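Local atomic coordinates of ATP:cob(I)alamin adenosyltransferase, putative (Burkholderia thailandensis, PDB entry 2ZHZ), a protein that probably transfers the adenosyl group of ATP to the cobalt of reduced cobalamin, yielding adenosylcobalamin, and works as a homotrimer. Residues A121-E132 with V152-A163. Sequence-based numbering, arbitrary orientation.
Sequences AHVCRTVCRRAE and VNRLSDLLFVLA. With ATP (adenosine-5'-triphosphate), chain H.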
loop_
_atom_site.group_PDB
_atom_site.type_symbol
_atom_site.label_atom_id
_atom_site.label_comp_id
_atom_site.label_asym_id
_atom_site.label_seq_id
_atom_site.Cartn_x
_atom_site.Cartn_y
_atom_site.Cartn_z
ATOM N N ALA B 121 -2.280 -5.445 10.782
ATOM C CA ALA B 121 -0.969 -5.168 11.351
ATOM C C ALA B 121 0.113 -5.709 10.417
ATOM O O ALA B 121 1.182 -5.106 10.272
ATOM C CB ALA B 121 -0.845 -5.810 12.735
ATOM N N HIS B 122 -0.165 -6.846 9.781
ATOM C CA HIS B 122 0.798 -7.438 8.853
ATOM C C HIS B 122 0.919 -6.593 7.588
ATOM O O HIS B 122 1.991 -6.517 6.993
ATOM C CB HIS B 122 0.401 -8.876 8.510
ATOM C CG HIS B 122 0.884 -9.880 9.508
ATOM N ND1 HIS B 122 2.219 -10.191 9.660
ATOM C CD2 HIS B 122 0.221 -10.613 10.434
ATOM C CE1 HIS B 122 2.356 -11.069 10.639
ATOM N NE2 HIS B 122 1.158 -11.342 11.124
ATOM N N VAL B 123 -0.177 -5.966 7.174
ATOM C CA VAL B 123 -0.123 -5.093 6.006
ATOM C C VAL B 123 0.752 -3.900 6.405
ATOM O O VAL B 123 1.611 -3.466 5.638
ATOM C CB VAL B 123 -1.528 -4.600 5.588
ATOM C CG1 VAL B 123 -1.407 -3.409 4.631
ATOM C CG2 VAL B 123 -2.294 -5.741 4.902
ATOM N N CYS B 124 0.542 -3.380 7.613
ATOM C CA CYS B 124 1.343 -2.256 8.093
ATOM C C CYS B 124 2.818 -2.656 8.095
ATOM O O CYS B 124 3.683 -1.880 7.688
ATOM C CB CYS B 124 0.921 -1.844 9.512
ATOM S SG CYS B 124 -0.707 -1.069 9.610
ATOM N N ARG B 125 3.092 -3.873 8.554
ATOM C CA ARG B 125 4.451 -4.397 8.607
ATOM C C ARG B 125 5.110 -4.370 7.227
ATOM O O ARG B 125 6.235 -3.885 7.080
ATOM C CB ARG B 125 4.436 -5.832 9.155
ATOM C CG ARG B 125 5.779 -6.562 9.124
ATOM C CD ARG B 125 5.609 -8.003 9.596
ATOM N NE ARG B 125 4.705 -8.749 8.719
ATOM C CZ ARG B 125 5.055 -9.245 7.537
ATOM N NH1 ARG B 125 6.296 -9.085 7.087
ATOM N NH2 ARG B 125 4.164 -9.889 6.795
ATOM N N THR B 126 4.409 -4.872 6.212
ATOM C CA THR B 126 4.972 -4.894 4.866
ATOM C C THR B 126 5.110 -3.502 4.251
ATOM O O THR B 126 6.053 -3.250 3.507
ATOM C CB THR B 126 4.152 -5.797 3.914
ATOM O OG1 THR B 126 2.809 -5.304 3.809
ATOM C CG2 THR B 126 4.134 -7.221 4.429
ATOM N N VAL B 127 4.180 -2.597 4.542
ATOM C CA VAL B 127 4.302 -1.252 3.996
ATOM C C VAL B 127 5.464 -0.564 4.720
ATOM O O VAL B 127 6.182 0.249 4.135
ATOM C CB VAL B 127 3.001 -0.438 4.182
ATOM C CG1 VAL B 127 3.203 0.995 3.685
ATOM C CG2 VAL B 127 1.855 -1.111 3.408
ATOM N N CYS B 128 5.658 -0.909 5.989
ATOM C CA CYS B 128 6.759 -0.326 6.757
ATOM C C CYS B 128 8.087 -0.756 6.139
ATOM O O CYS B 128 9.011 0.052 6.003
ATOM C CB CYS B 128 6.704 -0.784 8.219
ATOM S SG CYS B 128 8.056 -0.137 9.244
ATOM N N ARG B 129 8.180 -2.028 5.764
ATOM C CA ARG B 129 9.406 -2.548 5.162
ATOM C C ARG B 129 9.653 -1.922 3.791
ATOM O O ARG B 129 10.802 -1.782 3.362
ATOM C CB ARG B 129 9.333 -4.074 5.077
ATOM C CG ARG B 129 9.397 -4.722 6.455
ATOM C CD ARG B 129 8.841 -6.129 6.459
ATOM N NE ARG B 129 9.776 -7.108 5.920
ATOM C CZ ARG B 129 10.876 -7.506 6.551
ATOM N NH1 ARG B 129 11.667 -8.405 5.994
ATOM N NH2 ARG B 129 11.187 -7.000 7.742
ATOM N N ARG B 130 8.570 -1.550 3.111
ATOM C CA ARG B 130 8.670 -0.890 1.814
ATOM C C ARG B 130 9.260 0.509 2.067
ATOM O O ARG B 130 10.115 0.983 1.313
ATOM C CB ARG B 130 7.279 -0.798 1.158
ATOM C CG ARG B 130 7.195 0.106 -0.074
ATOM C CD ARG B 130 6.170 -0.409 -1.102
ATOM N NE ARG B 130 4.799 -0.563 -0.601
ATOM C CZ ARG B 130 3.923 0.428 -0.438
ATOM N NH1 ARG B 130 4.255 1.682 -0.720
ATOM N NH2 ARG B 130 2.688 0.161 -0.033
ATOM N N ALA B 131 8.815 1.162 3.138
ATOM C CA ALA B 131 9.335 2.486 3.477
ATOM C C ALA B 131 10.816 2.381 3.835
ATOM O O ALA B 131 11.603 3.279 3.530
ATOM C CB ALA B 131 8.552 3.090 4.644
ATOM N N GLU B 132 11.199 1.283 4.483
ATOM C CA GLU B 132 12.596 1.100 4.846
ATOM C C GLU B 132 13.452 1.040 3.586
ATOM O O GLU B 132 14.527 1.633 3.529
ATOM C CB GLU B 132 12.798 -0.180 5.669
ATOM C CG GLU B 132 14.265 -0.429 6.014
ATOM C CD GLU B 132 14.478 -1.637 6.907
ATOM O OE1 GLU B 132 13.639 -2.564 6.876
ATOM O OE2 GLU B 132 15.503 -1.668 7.623
ATOM N N VAL B 152 12.460 2.473 11.327
ATOM C CA VAL B 152 11.540 1.617 10.587
ATOM C C VAL B 152 11.973 0.155 10.629
ATOM O O VAL B 152 11.148 -0.749 10.483
ATOM C CB VAL B 152 11.377 2.084 9.116
ATOM C CG1 VAL B 152 10.623 3.406 9.081
ATOM C CG2 VAL B 152 12.731 2.225 8.450
ATOM N N ASN B 153 13.265 -0.081 10.833
ATOM C CA ASN B 153 13.777 -1.445 10.923
ATOM C C ASN B 153 13.104 -2.096 12.137
ATOM O O ASN B 153 12.590 -3.215 12.066
ATOM C CB ASN B 153 15.299 -1.430 11.118
ATOM C CG ASN B 153 15.926 -2.801 10.935
ATOM O OD1 ASN B 153 17.037 -3.069 11.400
ATOM N ND2 ASN B 153 15.221 -3.670 10.244
ATOM N N ARG B 154 13.100 -1.370 13.249
ATOM C CA ARG B 154 12.491 -1.853 14.478
ATOM C C ARG B 154 10.972 -1.891 14.395
ATOM O O ARG B 154 10.343 -2.806 14.919
ATOM C CB ARG B 154 12.927 -0.970 15.651
ATOM C CG ARG B 154 14.378 -1.173 16.031
ATOM C CD ARG B 154 14.892 -0.118 17.006
ATOM N NE ARG B 154 16.265 -0.434 17.384
ATOM C CZ ARG B 154 17.280 -0.486 16.528
ATOM N NH1 ARG B 154 17.082 -0.226 15.242
ATOM N NH2 ARG B 154 18.487 -0.841 16.944
ATOM N N LEU B 155 10.380 -0.903 13.731
ATOM C CA LEU B 155 8.930 -0.850 13.620
ATOM C C LEU B 155 8.313 -2.056 12.906
ATOM O O LEU B 155 7.264 -2.543 13.325
ATOM C CB LEU B 155 8.489 0.445 12.928
ATOM C CG LEU B 155 6.972 0.637 12.798
ATOM C CD1 LEU B 155 6.307 0.511 14.166
ATOM C CD2 LEU B 155 6.682 1.999 12.189
ATOM N N SER B 156 8.935 -2.542 11.834
ATOM C CA SER B 156 8.354 -3.690 11.139
ATOM C C SER B 156 8.390 -4.901 12.068
ATOM O O SER B 156 7.483 -5.731 12.059
ATOM C CB SER B 156 9.089 -3.991 9.821
ATOM O OG SER B 156 10.416 -4.431 10.022
ATOM N N ASP B 157 9.437 -4.985 12.881
ATOM C CA ASP B 157 9.579 -6.076 13.843
ATOM C C ASP B 157 8.431 -5.954 14.851
ATOM O O ASP B 157 7.735 -6.929 15.130
ATOM C CB ASP B 157 10.937 -5.959 14.551
ATOM C CG ASP B 157 11.267 -7.163 15.430
ATOM O OD1 ASP B 157 12.356 -7.147 16.041
ATOM O OD2 ASP B 157 10.463 -8.118 15.517
ATOM N N LEU B 158 8.222 -4.748 15.379
ATOM C CA LEU B 158 7.157 -4.518 16.355
ATOM C C LEU B 158 5.768 -4.768 15.766
ATOM O O LEU B 158 4.869 -5.250 16.457
ATOM C CB LEU B 158 7.231 -3.087 16.905
ATOM C CG LEU B 158 6.150 -2.715 17.926
ATOM C CD1 LEU B 158 6.197 -3.695 19.098
ATOM C CD2 LEU B 158 6.369 -1.287 18.416
ATOM N N LEU B 159 5.584 -4.432 14.493
ATOM C CA LEU B 159 4.293 -4.654 13.853
ATOM C C LEU B 159 4.031 -6.159 13.739
ATOM O O LEU B 159 2.892 -6.617 13.876
ATOM C CB LEU B 159 4.264 -3.965 12.483
ATOM C CG LEU B 159 4.117 -2.440 12.615
ATOM C CD1 LEU B 159 4.381 -1.756 11.284
ATOM C CD2 LEU B 159 2.709 -2.115 13.131
ATOM N N PHE B 160 5.090 -6.928 13.502
ATOM C CA PHE B 160 4.974 -8.381 13.421
ATOM C C PHE B 160 4.548 -8.881 14.805
ATOM O O PHE B 160 3.629 -9.687 14.941
ATOM C CB PHE B 160 6.328 -8.993 13.061
ATOM C CG PHE B 160 6.333 -10.498 13.034
ATOM C CD1 PHE B 160 5.892 -11.193 11.912
ATOM C CD2 PHE B 160 6.799 -11.222 14.131
ATOM C CE1 PHE B 160 5.917 -12.592 11.877
ATOM C CE2 PHE B 160 6.829 -12.615 14.111
ATOM C CZ PHE B 160 6.388 -13.305 12.980
ATOM N N VAL B 161 5.227 -8.386 15.833
ATOM C CA VAL B 161 4.935 -8.780 17.208
ATOM C C VAL B 161 3.523 -8.389 17.624
ATOM O O VAL B 161 2.821 -9.170 18.261
ATOM C CB VAL B 161 5.954 -8.158 18.182
ATOM C CG1 VAL B 161 5.589 -8.506 19.626
ATOM C CG2 VAL B 161 7.341 -8.678 17.858
ATOM N N LEU B 162 3.098 -7.184 17.251
ATOM C CA LEU B 162 1.762 -6.732 17.603
ATOM C C LEU B 162 0.699 -7.551 16.890
ATOM O O LEU B 162 -0.404 -7.723 17.407
ATOM C CB LEU B 162 1.593 -5.244 17.287
ATOM C CG LEU B 162 2.387 -4.278 18.171
ATOM C CD1 LEU B 162 2.066 -2.854 17.757
ATOM C CD2 LEU B 162 2.034 -4.490 19.649
ATOM N N ALA B 163 1.021 -8.062 15.704
ATOM C CA ALA B 163 0.063 -8.892 14.978
ATOM C C ALA B 163 -0.205 -10.153 15.811
ATOM O O ALA B 163 -1.347 -10.592 15.937
ATOM C CB ALA B 163 0.616 -9.269 13.600
HETATM P PG ATP H . 17.202 -7.063 11.601
HETATM O O1G ATP H . 17.946 -5.763 11.517
HETATM O O2G ATP H . 17.607 -7.895 12.782
HETATM O O3G ATP H . 15.716 -6.838 11.610
HETATM P PB ATP H . 17.262 -7.526 8.765
HETATM O O1B ATP H . 16.593 -6.183 8.722
HETATM O O2B ATP H . 18.518 -7.715 7.950
HETATM O O3B ATP H . 17.566 -7.956 10.299
HETATM P PA ATP H . 14.710 -8.936 8.901
HETATM O O1A ATP H . 14.001 -7.637 9.068
HETATM O O2A ATP H . 14.800 -9.895 10.063
HETATM O O3A ATP H . 16.220 -8.691 8.311
HETATM O "O5'" ATP H . 14.005 -9.685 7.665
HETATM C "C5'" ATP H . 14.236 -11.069 7.420
HETATM C "C4'" ATP H . 14.442 -11.323 5.930
HETATM O "O4'" ATP H . 13.648 -10.437 5.101
HETATM C "C3'" ATP H . 15.902 -11.169 5.513
HETATM O "O3'" ATP H . 16.443 -12.442 5.142
HETATM C "C2'" ATP H . 15.895 -10.155 4.377
HETATM O "O2'" ATP H . 16.425 -10.759 3.189
HETATM C "C1'" ATP H . 14.456 -9.716 4.168
HETATM N N9 ATP H . 14.268 -8.240 4.413
HETATM C C8 ATP H . 14.883 -7.482 5.362
HETATM N N7 ATP H . 14.478 -6.191 5.315
HETATM C C5 ATP H . 13.582 -6.093 4.319
HETATM C C6 ATP H . 12.747 -5.006 3.720
HETATM N N6 ATP H . 12.808 -3.746 4.203
HETATM N N1 ATP H . 11.920 -5.328 2.667
HETATM C C2 ATP H . 11.842 -6.601 2.160
HETATM N N3 ATP H . 12.575 -7.636 2.665
HETATM C C4 ATP H . 13.444 -7.448 3.722
HETATM O O HOH W 1 11.270 -2.251 8.117
#
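Arg-129 reaches past Ser-156 to the ATP, and its side chain is worth following outward. CB lies against the adenine, nearest N6. CG rests on Ser-156 CB at 3.5 Å, and CD stays beside the same carbon. The chain then bends at chi3 (78°), which lays the guanidinium over the adenine with ATP C5 under one face, nearer the edge of the group than its centre. At the tip NH1 donates to ATP O5' and NH2 to the alpha-phosphate oxygen O1A, both bonds nearly straight; Ser-156 OG lies at the edge of the guanidinium, in its plane. The backbone O of Arg-129 takes a bond from ATP N6 at 2.9 Å, and Glu-132 OE1 accepts from the same amine. A water spans the helices, donating to Glu-132 OE1 and Val-152 O and accepting from Ser-156 OG, while Glu-132 OE2 pairs with Lys-28 of a neighbouring subunit. Asn-153, a magnesium ligand, sits beside the triphosphate.

Behind these polar contacts the helices pack knobs-into-holes. Cys-128, its SG anti to the backbone N (chi1 179°), fills the hole formed by Val-152, Leu-155, Ser-156 and Leu-159; Leu-159 answers among Ala-121, Cys-124, Arg-125 and Cys-128. Farther along, Ala-163 CB covers one face of the His-122 ring, 3.3 Å from NE2, and Arg-125 NE donates to ND1 in the ring plane. Arg-125 CD meets the ring edge of Phe-160, and Arg-125 NH1 forms a salt bridge with Asp-40 of the neighbouring subunit.

These antiparallel neighbours, with axes 8.3 Å apart at 168°, belong to helices 116-141 and 147-169 of the bundle; helix 31-50 packs against the first, helices 56-77 and 86-101 against the second, and the neighbouring subunit completes the ATP site.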